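Local structure of endo-1,4-beta-xylanase (Bacteroides thetaiotaomicron VPI-5482, 3KST) at residues V217-S222 with S233-L238; S180-Q185 with Y205-Y210; Y281-A286 with V293-T298; S132-D137 with P192-K197; G151-V156 with L171-K176. The protein binds calcium and, as a member of glycoside hydrolase family 43, probably hydrolyses O-glycosidic bonds in plant polysaccharides such as xylan. All blocks are in the same frame, centred on the assembly; numbering follows the deposited sequence. Where two conformers were deposited one is given.

How the contacts relate
GH43 enzymes share a five-bladed beta-propeller fold, and the contacts sample its sheets and the loops between them. Along the chain contact 4 opens first, contact 5 lies wholly between its segments, and contact 2 interleaves with it; contact 1 follows, then contact 3. Contact 5 and the first strand of contact 4 belong to the sheet of strands 129-135, 141-148, 152-158 and 172-175. Strands 189-197, 200-207 and 216-222 of the next sheet serve contacts 4, 2 and 1. Contact 3 lies in a third sheet, about 25 Å centre to centre from contact 5. Contacts 1 and 2, centres about 12 Å apart, touch within one sheet; between sheets, Phe285 packs on Leu195 and Ile154 on Pro192.

Contact 1. Residues V217-S222 with S233-L238; sequences VGYATS and SKNPLL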
# COMPACT_ATOMS: atom_id res chain seq x y z
N VAL A 217 -6.46 -0.70 -10.54
CA VAL A 217 -6.19 0.54 -9.85
C VAL A 217 -6.84 1.74 -10.52
O VAL A 217 -6.77 1.89 -11.75
CB VAL A 217 -4.68 0.80 -9.77
CG1 VAL A 217 -4.36 2.15 -9.06
CG2 VAL A 217 -3.97 -0.39 -9.05
N GLY A 218 -7.42 2.63 -9.71
CA GLY A 218 -7.98 3.88 -10.20
C GLY A 218 -7.68 4.98 -9.20
O GLY A 218 -7.08 4.71 -8.14
N TYR A 219 -8.10 6.20 -9.52
CA TYR A 219 -7.96 7.31 -8.54
C TYR A 219 -9.18 8.24 -8.49
O TYR A 219 -10.08 8.17 -9.34
CB TYR A 219 -6.68 8.13 -8.77
CG TYR A 219 -6.70 9.11 -9.93
CD1 TYR A 219 -6.37 8.70 -11.22
CD2 TYR A 219 -7.02 10.47 -9.73
CE1 TYR A 219 -6.36 9.60 -12.30
CE2 TYR A 219 -7.01 11.38 -10.82
CZ TYR A 219 -6.68 10.93 -12.09
OH TYR A 219 -6.68 11.78 -13.17
N ALA A 220 -9.17 9.08 -7.45
CA ALA A 220 -10.15 10.13 -7.20
C ALA A 220 -9.41 11.33 -6.64
O ALA A 220 -8.36 11.18 -6.01
CB ALA A 220 -11.22 9.68 -6.22
N THR A 221 -9.97 12.51 -6.89
CA THR A 221 -9.38 13.75 -6.43
C THR A 221 -10.30 14.51 -5.49
O THR A 221 -11.51 14.30 -5.48
CB THR A 221 -8.99 14.71 -7.60
OG1 THR A 221 -10.14 15.09 -8.36
CG2 THR A 221 -7.99 14.04 -8.52
N SER A 222 -9.70 15.44 -4.76
CA SER A 222 -10.43 16.34 -3.88
C SER A 222 -9.56 17.54 -3.51
O SER A 222 -8.33 17.46 -3.56
CB SER A 222 -10.80 15.62 -2.60
OG SER A 222 -9.63 15.21 -1.94
N SER A 233 -12.59 10.04 -14.73
CA SER A 233 -13.55 9.51 -15.69
C SER A 233 -13.01 8.34 -16.53
O SER A 233 -13.79 7.51 -16.98
CB SER A 233 -14.11 10.63 -16.59
OG SER A 233 -15.31 10.22 -17.21
N LYS A 234 -11.68 8.29 -16.74
CA LYS A 234 -11.03 7.22 -17.53
C LYS A 234 -10.40 6.13 -16.64
O LYS A 234 -9.47 5.40 -17.09
CB LYS A 234 -9.93 7.76 -18.48
CG LYS A 234 -10.19 9.04 -19.31
CD LYS A 234 -10.88 8.79 -20.65
CE LYS A 234 -9.98 8.01 -21.64
NZ LYS A 234 -10.42 8.20 -23.05
N ASN A 235 -10.86 6.00 -15.38
CA ASN A 235 -10.41 4.84 -14.57
C ASN A 235 -10.89 3.56 -15.29
O ASN A 235 -11.93 3.59 -15.98
CB ASN A 235 -10.99 4.82 -13.16
CG ASN A 235 -10.29 5.74 -12.17
OD1 ASN A 235 -9.13 6.13 -12.30
ND2 ASN A 235 -11.01 6.04 -11.10
N PRO A 236 -10.16 2.43 -15.15
CA PRO A 236 -8.93 2.28 -14.33
C PRO A 236 -7.61 2.70 -14.99
O PRO A 236 -7.49 2.73 -16.23
CB PRO A 236 -8.92 0.79 -14.04
CG PRO A 236 -9.58 0.14 -15.22
CD PRO A 236 -10.56 1.16 -15.77
N LEU A 237 -6.64 3.05 -14.15
CA LEU A 237 -5.28 3.36 -14.59
C LEU A 237 -4.51 2.10 -14.95
O LEU A 237 -3.62 2.16 -15.80
CB LEU A 237 -4.48 4.10 -13.50
CG LEU A 237 -4.69 5.60 -13.25
CD1 LEU A 237 -6.10 6.05 -13.53
CD2 LEU A 237 -4.19 5.99 -11.83
N LEU A 238 -4.82 0.98 -14.28
CA LEU A 238 -4.10 -0.28 -14.43
C LEU A 238 -5.06 -1.43 -14.15
O LEU A 238 -5.60 -1.51 -13.08
CB LEU A 238 -2.95 -0.35 -13.42
CG LEU A 238 -2.16 -1.68 -13.33
CD1 LEU A 238 -1.46 -1.91 -14.64
CD2 LEU A 238 -1.18 -1.74 -12.14
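Asn235 reads the backbone of Tyr219 with both ends of its amide. Its OD1 takes the Tyr219 N-H at 3.0 Å, the donor tilted 35° from the carbonyl plane, while ND2 donates a hydrogen bond to Tyr219 O at 2.9 Å, almost in the plane of the amide. The side chain thereby pairs with the strand edge much as another strand would. Further along, Val217 N bonds to Leu238 O at 2.8 Å. Val217 O receives Leu237 N at 2.7 Å and, more weakly, Leu238 N at 3.3 Å, so two successive amides share one acceptor in a classic beta bulge. A cis peptide bond precedes Pro236, whose CB rests 3.3 Å from Val217 O. Beside this polar seam, Leu237 CD1 meets the edge of the Tyr219 ring at CD1, 3.5 Å away, and the ring stacks on Tyr232. The chemistry implies that a loop without regular strand structure can serve the backbone groups of Val217 and Tyr219 through one bulge and one asparagine, Tyr219 also sharing a backbone bond with Tyr232.

Contact 2. Residues S180-Q185 with Y205-Y210; sequences SWELLQ and YSANHY
The amide of Asn208 is inserted beneath the turn formed by 180-185 and is bonded at both ends. ND2 points at Trp181 O, 2.8 Å away, with the acceptor in the amide plane and the bond nearly straight at 171°. OD1 accepts Leu184 N at 2.7 Å and Gln185 N at 3.2 Å, both arriving from the same face of its plane, which fixes the rotation of the group. Glu182 and Tyr205 cross at about a right angle: the phenol OH donates to Glu182 OE2 over 2.7 Å, and OE2 lies at the edge of the Tyr205 ring, the carboxylate plane turned 61° from it. Glu182 CG also covers one face of the Trp181 indole, whose CZ3 lies 3.8 Å from Ala207 CB. The Gln185 side chain crosses His209 obliquely, its amide plane 26° from the imidazole, while OE1 is held by Asn212. The 180-185 loop, which links strands 172-175 and 189-197, thus folds over the end of strand 200-207, with Trp181 reaching on to Asn235 and Pro236 and Glu182 forming a salt bridge with Lys231.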
# COMPACT_ATOMS: atom_id res chain seq x y z
N SER A 180 -18.81 0.11 -13.41
CA SER A 180 -18.65 -1.24 -13.99
C SER A 180 -17.32 -1.94 -13.72
O SER A 180 -17.31 -3.06 -13.20
CB SER A 180 -18.92 -1.21 -15.49
OG SER A 180 -18.64 -2.49 -16.05
N TRP A 181 -16.21 -1.28 -14.04
CA TRP A 181 -14.86 -1.87 -13.85
C TRP A 181 -14.57 -2.22 -12.40
O TRP A 181 -13.76 -3.12 -12.14
CB TRP A 181 -13.74 -0.99 -14.41
CG TRP A 181 -13.28 0.18 -13.54
CD1 TRP A 181 -13.70 1.48 -13.61
CD2 TRP A 181 -12.29 0.14 -12.50
NE1 TRP A 181 -13.06 2.23 -12.67
CE2 TRP A 181 -12.17 1.45 -11.98
CE3 TRP A 181 -11.51 -0.90 -11.94
CZ2 TRP A 181 -11.31 1.76 -10.92
CZ3 TRP A 181 -10.63 -0.58 -10.91
CH2 TRP A 181 -10.54 0.74 -10.41
N GLU A 182 -15.21 -1.49 -11.47
CA GLU A 182 -15.09 -1.70 -10.02
C GLU A 182 -16.01 -2.79 -9.45
O GLU A 182 -15.94 -3.05 -8.25
CB GLU A 182 -15.46 -0.40 -9.26
CG GLU A 182 -14.63 0.80 -9.61
CD GLU A 182 -15.15 2.10 -9.03
OE1 GLU A 182 -16.39 2.22 -8.78
OE2 GLU A 182 -14.32 3.01 -8.89
N LEU A 183 -16.90 -3.36 -10.26
CA LEU A 183 -17.88 -4.36 -9.86
C LEU A 183 -17.81 -5.62 -10.74
O LEU A 183 -18.85 -6.16 -11.17
CB LEU A 183 -19.29 -3.72 -9.87
CG LEU A 183 -19.49 -2.50 -8.95
CD1 LEU A 183 -20.80 -1.77 -9.24
CD2 LEU A 183 -19.41 -2.92 -7.51
N LEU A 184 -16.59 -6.07 -11.04
CA LEU A 184 -16.38 -7.35 -11.70
C LEU A 184 -16.59 -8.51 -10.71
O LEU A 184 -17.13 -9.55 -11.10
CB LEU A 184 -15.00 -7.40 -12.36
CG LEU A 184 -14.71 -6.51 -13.56
CD1 LEU A 184 -13.20 -6.47 -13.84
CD2 LEU A 184 -15.48 -6.96 -14.83
N GLN A 185 -16.18 -8.36 -9.45
CA GLN A 185 -16.37 -9.40 -8.44
C GLN A 185 -16.48 -8.78 -7.05
O GLN A 185 -15.59 -8.04 -6.65
CB GLN A 185 -15.21 -10.40 -8.48
CG GLN A 185 -15.33 -11.52 -7.50
CD GLN A 185 -14.25 -12.59 -7.67
OE1 GLN A 185 -13.72 -12.81 -8.76
NE2 GLN A 185 -13.94 -13.27 -6.58
N TYR A 205 -6.49 3.96 -5.50
CA TYR A 205 -7.06 2.78 -4.87
C TYR A 205 -7.24 1.62 -5.82
O TYR A 205 -7.18 1.81 -7.05
CB TYR A 205 -8.44 3.17 -4.25
CG TYR A 205 -9.47 3.57 -5.30
CD1 TYR A 205 -9.59 4.90 -5.72
CD2 TYR A 205 -10.31 2.61 -5.88
CE1 TYR A 205 -10.54 5.26 -6.72
CE2 TYR A 205 -11.25 2.96 -6.89
CZ TYR A 205 -11.37 4.30 -7.28
OH TYR A 205 -12.25 4.67 -8.26
N SER A 206 -7.50 0.45 -5.24
CA SER A 206 -7.81 -0.76 -6.00
C SER A 206 -9.28 -1.18 -5.82
O SER A 206 -9.87 -0.95 -4.76
CB SER A 206 -6.89 -1.91 -5.59
OG SER A 206 -5.52 -1.59 -5.75
N ALA A 207 -9.89 -1.76 -6.86
CA ALA A 207 -11.26 -2.29 -6.79
C ALA A 207 -11.33 -3.73 -7.29
O ALA A 207 -10.47 -4.16 -8.08
CB ALA A 207 -12.27 -1.36 -7.53
N ASN A 208 -12.36 -4.43 -6.79
CA ASN A 208 -12.68 -5.85 -7.00
C ASN A 208 -11.98 -6.74 -6.01
O ASN A 208 -10.98 -6.32 -5.39
CB ASN A 208 -12.42 -6.34 -8.43
CG ASN A 208 -13.23 -5.60 -9.40
OD1 ASN A 208 -14.46 -5.72 -9.40
ND2 ASN A 208 -12.57 -4.79 -10.23
N HIS A 209 -12.56 -7.92 -5.78
CA HIS A 209 -11.90 -8.95 -4.97
C HIS A 209 -10.53 -9.20 -5.63
O HIS A 209 -10.45 -9.34 -6.85
CB HIS A 209 -12.71 -10.24 -4.97
CG HIS A 209 -12.33 -11.20 -3.89
ND1 HIS A 209 -11.13 -11.88 -3.88
CD2 HIS A 209 -13.01 -11.62 -2.80
CE1 HIS A 209 -11.08 -12.66 -2.81
NE2 HIS A 209 -12.22 -12.54 -2.16
N TYR A 210 -9.46 -9.26 -4.84
CA TYR A 210 -8.08 -9.46 -5.38
C TYR A 210 -7.93 -10.71 -6.26
O TYR A 210 -7.06 -10.76 -7.15
CB TYR A 210 -7.01 -9.42 -4.27
CG TYR A 210 -6.86 -10.67 -3.46
CD1 TYR A 210 -6.03 -11.73 -3.91
CD2 TYR A 210 -7.53 -10.83 -2.25
CE1 TYR A 210 -5.89 -12.92 -3.17
CE2 TYR A 210 -7.40 -12.02 -1.49
CZ TYR A 210 -6.57 -13.04 -1.95
OH TYR A 210 -6.43 -14.19 -1.20

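Contact 3. Residues Y281-A286 with V293-T298; sequences YIKDFA and VTISGT
The ring of Phe285 meets Ile295 at its edge, where CG1 of the isoleucine lies in the ring plane, 3.8 Å from Phe285 CD1. Val293 CG1 approaches the far end of the same ring obliquely, 3.3 Å from Phe285 CE1. With CG anti to the backbone N (chi1 -176°), the phenyl is brought toward Val293 and Ile295; it also touches Ile204 of strand 200-207. The backbones pair around it in antiparallel fashion: Asp284 with Ser296 and Ala286 with Thr294 form hydrogen-bonded pairs, and Phe285 with Ile295 the non-hydrogen-bonded pair between them. Lys283 bends at its last two torsions to bring NZ within 2.6 Å of Gly297 O, in the carbonyl plane; the ammonium also forms a salt bridge with Asp241 and donates to a water 2.9 Å away. On the side of Asp284 and Ser296, a second water links OD2 to OG, at 3.0 Å from Asp284 OD2. Such paired strands are those of a beta hairpin, whose second strand, 293-305, turns a corner at Gly297 and Thr298 and then pairs again with 279-287.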
# COMPACT_ATOMS: atom_id res chain seq x y z
N TYR A 281 5.69 -6.14 -8.98
CA TYR A 281 6.23 -5.55 -10.22
C TYR A 281 6.22 -4.02 -10.11
O TYR A 281 5.53 -3.46 -9.26
CB TYR A 281 5.35 -5.98 -11.41
CG TYR A 281 5.32 -7.48 -11.63
CD1 TYR A 281 6.31 -8.10 -12.37
CD2 TYR A 281 4.31 -8.28 -11.06
CE1 TYR A 281 6.31 -9.48 -12.55
CE2 TYR A 281 4.29 -9.65 -11.22
CZ TYR A 281 5.33 -10.26 -11.97
OH TYR A 281 5.32 -11.61 -12.15
N ILE A 282 6.97 -3.36 -10.99
CA ILE A 282 7.08 -1.89 -10.99
C ILE A 282 6.88 -1.27 -12.38
O ILE A 282 7.45 -1.73 -13.36
CB ILE A 282 8.43 -1.45 -10.43
CG1 ILE A 282 8.59 -1.87 -8.95
CG2 ILE A 282 8.62 0.08 -10.55
CD1 ILE A 282 10.02 -1.64 -8.43
N LYS A 283 6.05 -0.21 -12.45
CA LYS A 283 5.79 0.56 -13.67
C LYS A 283 6.10 2.02 -13.36
O LYS A 283 6.42 2.37 -12.22
CB LYS A 283 4.34 0.34 -14.14
CG LYS A 283 4.15 -0.98 -14.90
CD LYS A 283 2.67 -1.27 -15.29
CE LYS A 283 2.18 -0.50 -16.50
NZ LYS A 283 2.73 -0.94 -17.84
N ASP A 284 6.05 2.87 -14.38
CA ASP A 284 6.24 4.29 -14.20
C ASP A 284 4.95 4.91 -13.65
O ASP A 284 3.87 4.34 -13.82
CB ASP A 284 6.66 4.97 -15.49
CG ASP A 284 8.00 4.47 -15.98
OD1 ASP A 284 8.96 4.52 -15.19
OD2 ASP A 284 8.07 4.03 -17.13
N PHE A 285 5.11 6.03 -12.96
CA PHE A 285 4.02 6.77 -12.34
C PHE A 285 4.22 8.26 -12.51
O PHE A 285 5.32 8.76 -12.31
CB PHE A 285 4.00 6.50 -10.83
CG PHE A 285 2.85 7.13 -10.13
CD1 PHE A 285 1.59 6.59 -10.24
CD2 PHE A 285 3.02 8.30 -9.38
CE1 PHE A 285 0.50 7.18 -9.58
CE2 PHE A 285 1.96 8.89 -8.72
CZ PHE A 285 0.68 8.34 -8.85
N ALA A 286 3.15 8.98 -12.80
CA ALA A 286 3.25 10.45 -12.87
C ALA A 286 1.91 11.13 -12.77
O ALA A 286 0.89 10.54 -13.06
CB ALA A 286 3.98 10.89 -14.14
N VAL A 293 -3.32 11.51 -13.57
CA VAL A 293 -2.38 10.46 -13.13
C VAL A 293 -2.23 9.38 -14.21
O VAL A 293 -3.21 9.06 -14.90
CB VAL A 293 -2.86 9.81 -11.80
CG1 VAL A 293 -1.82 8.83 -11.24
CG2 VAL A 293 -3.15 10.86 -10.75
N THR A 294 -1.01 8.85 -14.37
CA THR A 294 -0.73 7.74 -15.30
C THR A 294 0.15 6.70 -14.63
O THR A 294 1.02 7.03 -13.80
CB THR A 294 -0.00 8.16 -16.64
OG1 THR A 294 1.30 8.69 -16.37
CG2 THR A 294 -0.82 9.17 -17.39
N ILE A 295 -0.16 5.45 -14.92
CA ILE A 295 0.66 4.31 -14.54
C ILE A 295 0.94 3.71 -15.92
O ILE A 295 -0.01 3.39 -16.66
CB ILE A 295 -0.08 3.32 -13.63
CG1 ILE A 295 -0.30 3.93 -12.24
CG2 ILE A 295 0.74 2.01 -13.48
CD1 ILE A 295 -1.25 3.06 -11.38
N SER A 296 2.21 3.61 -16.26
CA SER A 296 2.63 3.21 -17.61
C SER A 296 4.06 2.66 -17.68
O SER A 296 4.75 2.53 -16.67
CB SER A 296 2.53 4.44 -18.52
OG SER A 296 3.47 5.41 -18.13
N GLY A 297 4.48 2.34 -18.89
CA GLY A 297 5.84 1.88 -19.13
C GLY A 297 6.04 0.40 -19.06
O GLY A 297 5.19 -0.37 -18.60
N THR A 298 7.21 -0.01 -19.53
CA THR A 298 7.61 -1.41 -19.53
C THR A 298 7.74 -1.84 -18.07
O THR A 298 8.37 -1.15 -17.27
CB THR A 298 8.96 -1.63 -20.25
OG1 THR A 298 8.94 -0.99 -21.54
CG2 THR A 298 9.27 -3.13 -20.40
O HOH W 1 1.69 0.88 -19.80
O HOH W 2 6.14 5.37 -19.06

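Contact 4. Residues S132-D137 with P192-K197; sequences SLFIDD and PSLLKK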
# COMPACT_ATOMS: atom_id res chain seq x y z
N SER A 132 -3.09 3.40 5.24
CA SER A 132 -2.14 4.23 4.50
C SER A 132 -2.18 5.60 5.16
O SER A 132 -3.27 6.17 5.27
CB SER A 132 -2.47 4.35 3.02
OG SER A 132 -1.39 4.99 2.36
N LEU A 133 -1.01 6.06 5.62
CA LEU A 133 -0.84 7.36 6.29
C LEU A 133 -0.48 8.47 5.31
O LEU A 133 0.30 8.30 4.37
CB LEU A 133 0.26 7.28 7.36
CG LEU A 133 0.60 8.51 8.22
CD1 LEU A 133 -0.56 8.88 9.19
CD2 LEU A 133 1.86 8.23 8.97
N PHE A 134 -1.02 9.65 5.60
CA PHE A 134 -0.70 10.88 4.89
C PHE A 134 -0.58 12.03 5.89
O PHE A 134 -1.51 12.27 6.66
CB PHE A 134 -1.78 11.22 3.90
CG PHE A 134 -1.58 12.57 3.25
CD1 PHE A 134 -0.49 12.79 2.42
CD2 PHE A 134 -2.46 13.63 3.52
CE1 PHE A 134 -0.28 14.05 1.83
CE2 PHE A 134 -2.28 14.89 2.94
CZ PHE A 134 -1.18 15.10 2.09
N ILE A 135 0.54 12.74 5.87
CA ILE A 135 0.77 13.90 6.76
C ILE A 135 0.79 15.12 5.85
O ILE A 135 1.68 15.26 5.03
CB ILE A 135 2.08 13.78 7.59
CG1 ILE A 135 2.00 12.56 8.51
CG2 ILE A 135 2.27 15.04 8.49
CD1 ILE A 135 3.33 12.23 9.24
N ASP A 136 -0.17 16.02 6.05
CA ASP A 136 -0.35 17.16 5.14
C ASP A 136 0.69 18.26 5.42
O ASP A 136 1.41 18.21 6.41
CB ASP A 136 -1.80 17.70 5.29
CG ASP A 136 -2.32 18.39 4.05
OD1 ASP A 136 -1.57 18.57 3.07
OD2 ASP A 136 -3.49 18.81 4.07
N ASP A 137 0.74 19.24 4.53
CA ASP A 137 1.62 20.42 4.65
C ASP A 137 1.40 21.19 5.97
O ASP A 137 2.34 21.80 6.49
CB ASP A 137 1.44 21.30 3.42
CG ASP A 137 1.85 20.60 2.13
OD1 ASP A 137 2.84 19.83 2.14
OD2 ASP A 137 1.17 20.79 1.12
N PRO A 192 -5.84 1.91 -0.34
CA PRO A 192 -5.62 3.34 -0.59
C PRO A 192 -4.14 3.81 -0.56
O PRO A 192 -3.29 3.25 0.12
CB PRO A 192 -6.40 4.01 0.57
CG PRO A 192 -6.32 3.05 1.64
CD PRO A 192 -6.48 1.71 0.97
N SER A 193 -3.89 4.88 -1.32
CA SER A 193 -2.61 5.61 -1.37
C SER A 193 -2.94 7.08 -1.60
O SER A 193 -3.75 7.39 -2.47
CB SER A 193 -1.70 5.10 -2.49
OG SER A 193 -1.44 3.71 -2.33
N LEU A 194 -2.28 7.98 -0.86
CA LEU A 194 -2.57 9.41 -0.95
C LEU A 194 -1.33 10.16 -1.39
O LEU A 194 -0.22 9.92 -0.88
CB LEU A 194 -3.10 9.93 0.41
CG LEU A 194 -4.04 11.13 0.46
CD1 LEU A 194 -3.38 12.39 -0.11
CD2 LEU A 194 -5.39 10.83 -0.24
N LEU A 195 -1.52 11.04 -2.36
CA LEU A 195 -0.48 11.99 -2.80
C LEU A 195 -1.12 13.36 -2.98
O LEU A 195 -2.29 13.46 -3.40
CB LEU A 195 0.14 11.56 -4.10
CG LEU A 195 1.06 10.36 -4.11
CD1 LEU A 195 1.53 10.20 -5.52
CD2 LEU A 195 2.24 10.55 -3.17
N LYS A 196 -0.37 14.41 -2.64
CA LYS A 196 -0.85 15.79 -2.85
C LYS A 196 0.08 16.44 -3.86
O LYS A 196 1.29 16.24 -3.79
CB LYS A 196 -0.82 16.56 -1.54
CG LYS A 196 -1.36 18.02 -1.65
CD LYS A 196 -1.17 18.75 -0.33
CE LYS A 196 -1.76 20.15 -0.30
NZ LYS A 196 -1.56 20.82 1.06
N LYS A 197 -0.49 17.16 -4.82
CA LYS A 197 0.32 17.94 -5.79
C LYS A 197 -0.45 19.16 -6.26
O LYS A 197 -1.60 19.01 -6.65
CB LYS A 197 0.70 17.09 -6.99
CG LYS A 197 1.77 17.71 -7.88
CD LYS A 197 2.14 16.75 -9.00
CE LYS A 197 3.40 17.20 -9.73
NZ LYS A 197 3.74 16.25 -10.82
O HOH W 3 -0.88 7.56 1.74
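Chi1 of 173° in Phe134 and -152° in Leu194 carry both CG atoms roughly opposite their backbone nitrogens and into the gap between the two strands. Leu194 CD1 consequently sits 3.7 Å above the centre of the Phe134 ring, only 7° off its normal, in a CH-pi contact over the face. Lys196 CB touches the same ring at CZ (3.9 Å), and from there the lysine chain runs fully extended to the aspartates of the following turn. Its NZ reaches Asp136 OD1 at 3.0 Å on the syn side of the carboxylate, and Asp137 OD2 at 2.7 Å from above that group's plane. Asp136 OD1 also receives Asp137 N from the same face as the ammonium, while its OD2 bonds to Tyr201 OH. At the other end of the contact one water joins three polar atoms, donating hydrogen bonds to Ser132 OG and Leu133 O and accepting one from Leu194 N at 3.0 Å. Ser132 OG in turn bonds to Glu83, a ligand of the calcium ion. The strands run nearly parallel, with axes 6.7 Å from each other and no direct backbone hydrogen bond between them. What joins these two strands is therefore side chains and a bridging water: a water bridge next to the metal site, an apolar middle, and a salt-bridge network in which two carboxylates probably keep the lysine charged.

Contact 5. Residues G151-V156 with L171-K176; sequences GNVIWV and LNQCIK
Ile154 O sits at a classic beta bulge in the antiparallel pairing of strands 152-156 and 172-175, accepting Cys174 N at 2.8 Å and Ile175 N at 3.3 Å. The shift by one residue lies between the Ile154-Ile175 pair and the Trp155-Gln173 pair. The close-packed side is that of Ile154 and Val156. Here Cys174 SG rests 3.6 Å from Val156 CG1, and CB of Cys174 lies 4.1 Å from Ile154 CG2; beyond them Ile154 packs on Pro192 and Tyr205, while Ile175 meets Leu203, all from the adjoining sheet. Ile154 is about 5 Å, side chain to side chain, from Glu190, the predicted proton donor. The opposite side, with Trp155 and Gln173, is the more solvent-exposed one, though Gln173 still packs on the indole. Gln173, with CG opposite its backbone N (chi1 176°), lies across the indole, its amide plane 82° from the ring. Leu171 CD2 comes obliquely to Trp155 CE3, Trp155 NE1 is hydrogen-bonded to Thr149 OG1, and Arg147 makes a cation-pi contact with the indole. Gln173 CB stands 3.8 Å from the centroid of the six-membered ring of Trp155, 9° off its normal.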
# COMPACT_ATOMS: atom_id res chain seq x y z
N GLY A 151 -19.72 -3.14 1.37
CA GLY A 151 -18.60 -3.82 0.77
C GLY A 151 -17.38 -3.29 1.51
O GLY A 151 -17.48 -2.68 2.62
N ASN A 152 -16.21 -3.50 0.91
CA ASN A 152 -15.01 -2.84 1.41
C ASN A 152 -15.07 -1.39 0.93
O ASN A 152 -15.10 -1.16 -0.28
CB ASN A 152 -13.73 -3.48 0.86
CG ASN A 152 -13.46 -4.87 1.38
OD1 ASN A 152 -14.32 -5.56 1.97
ND2 ASN A 152 -12.23 -5.31 1.18
N VAL A 153 -15.10 -0.45 1.88
CA VAL A 153 -15.14 1.00 1.62
C VAL A 153 -13.96 1.70 2.26
O VAL A 153 -13.62 1.44 3.42
CB VAL A 153 -16.47 1.59 2.13
CG1 VAL A 153 -16.56 3.11 1.87
CG2 VAL A 153 -17.61 0.88 1.45
N ILE A 154 -13.32 2.58 1.49
CA ILE A 154 -12.21 3.37 1.97
C ILE A 154 -12.72 4.58 2.76
O ILE A 154 -13.49 5.40 2.24
CB ILE A 154 -11.29 3.84 0.82
CG1 ILE A 154 -10.70 2.60 0.13
CG2 ILE A 154 -10.16 4.74 1.40
CD1 ILE A 154 -9.84 2.89 -1.12
N TRP A 155 -12.31 4.63 4.01
CA TRP A 155 -12.60 5.72 4.95
C TRP A 155 -11.32 6.48 5.28
O TRP A 155 -10.21 6.04 4.98
CB TRP A 155 -13.20 5.13 6.24
CG TRP A 155 -14.62 4.72 6.07
CD1 TRP A 155 -15.09 3.62 5.43
CD2 TRP A 155 -15.75 5.43 6.53
NE1 TRP A 155 -16.46 3.58 5.48
CE2 TRP A 155 -16.90 4.69 6.16
CE3 TRP A 155 -15.92 6.62 7.26
CZ2 TRP A 155 -18.20 5.11 6.47
CZ3 TRP A 155 -17.20 7.04 7.56
CH2 TRP A 155 -18.33 6.30 7.13
N VAL A 156 -11.48 7.65 5.90
CA VAL A 156 -10.35 8.40 6.41
C VAL A 156 -10.76 8.98 7.76
O VAL A 156 -11.97 9.17 8.01
CB VAL A 156 -9.95 9.55 5.44
CG1 VAL A 156 -11.14 10.57 5.30
CG2 VAL A 156 -8.62 10.23 5.87
N LEU A 171 -14.14 10.87 11.24
CA LEU A 171 -14.47 9.84 10.23
C LEU A 171 -15.22 10.43 9.04
O LEU A 171 -16.18 11.18 9.21
CB LEU A 171 -15.26 8.66 10.79
CG LEU A 171 -14.43 7.62 11.53
CD1 LEU A 171 -15.27 6.78 12.47
CD2 LEU A 171 -13.66 6.72 10.47
N ASN A 172 -14.72 10.10 7.85
CA ASN A 172 -15.29 10.49 6.56
C ASN A 172 -15.20 9.35 5.58
O ASN A 172 -14.18 8.64 5.52
CB ASN A 172 -14.54 11.70 5.98
CG ASN A 172 -15.07 13.02 6.47
OD1 ASN A 172 -16.04 13.55 5.93
ND2 ASN A 172 -14.40 13.59 7.47
N GLN A 173 -16.24 9.19 4.77
CA GLN A 173 -16.30 8.16 3.76
C GLN A 173 -15.70 8.67 2.44
O GLN A 173 -16.16 9.70 1.89
CB GLN A 173 -17.73 7.67 3.56
CG GLN A 173 -17.82 6.65 2.43
CD GLN A 173 -19.19 6.08 2.30
OE1 GLN A 173 -19.68 5.44 3.22
NE2 GLN A 173 -19.80 6.26 1.13
N CYS A 174 -14.75 7.91 1.88
CA CYS A 174 -14.03 8.32 0.67
C CYS A 174 -14.53 7.67 -0.64
O CYS A 174 -15.02 8.36 -1.52
CB CYS A 174 -12.51 8.07 0.79
SG CYS A 174 -11.73 8.73 2.31
N ILE A 175 -14.37 6.35 -0.75
CA ILE A 175 -14.63 5.62 -2.00
C ILE A 175 -15.27 4.23 -1.77
O ILE A 175 -14.84 3.48 -0.91
CB ILE A 175 -13.27 5.37 -2.76
CG1 ILE A 175 -12.53 6.67 -3.13
CG2 ILE A 175 -13.49 4.52 -4.00
CD1 ILE A 175 -13.28 7.54 -4.05
N LYS A 176 -16.35 3.95 -2.51
CA LYS A 176 -16.94 2.61 -2.56
C LYS A 176 -17.01 2.14 -4.02
O LYS A 176 -16.89 2.95 -4.94
CB LYS A 176 -18.27 2.53 -1.80
CG LYS A 176 -19.42 3.36 -2.21
CD LYS A 176 -20.46 3.27 -1.08
CE LYS A 176 -21.87 3.43 -1.51
NZ LYS A 176 -22.69 3.56 -0.26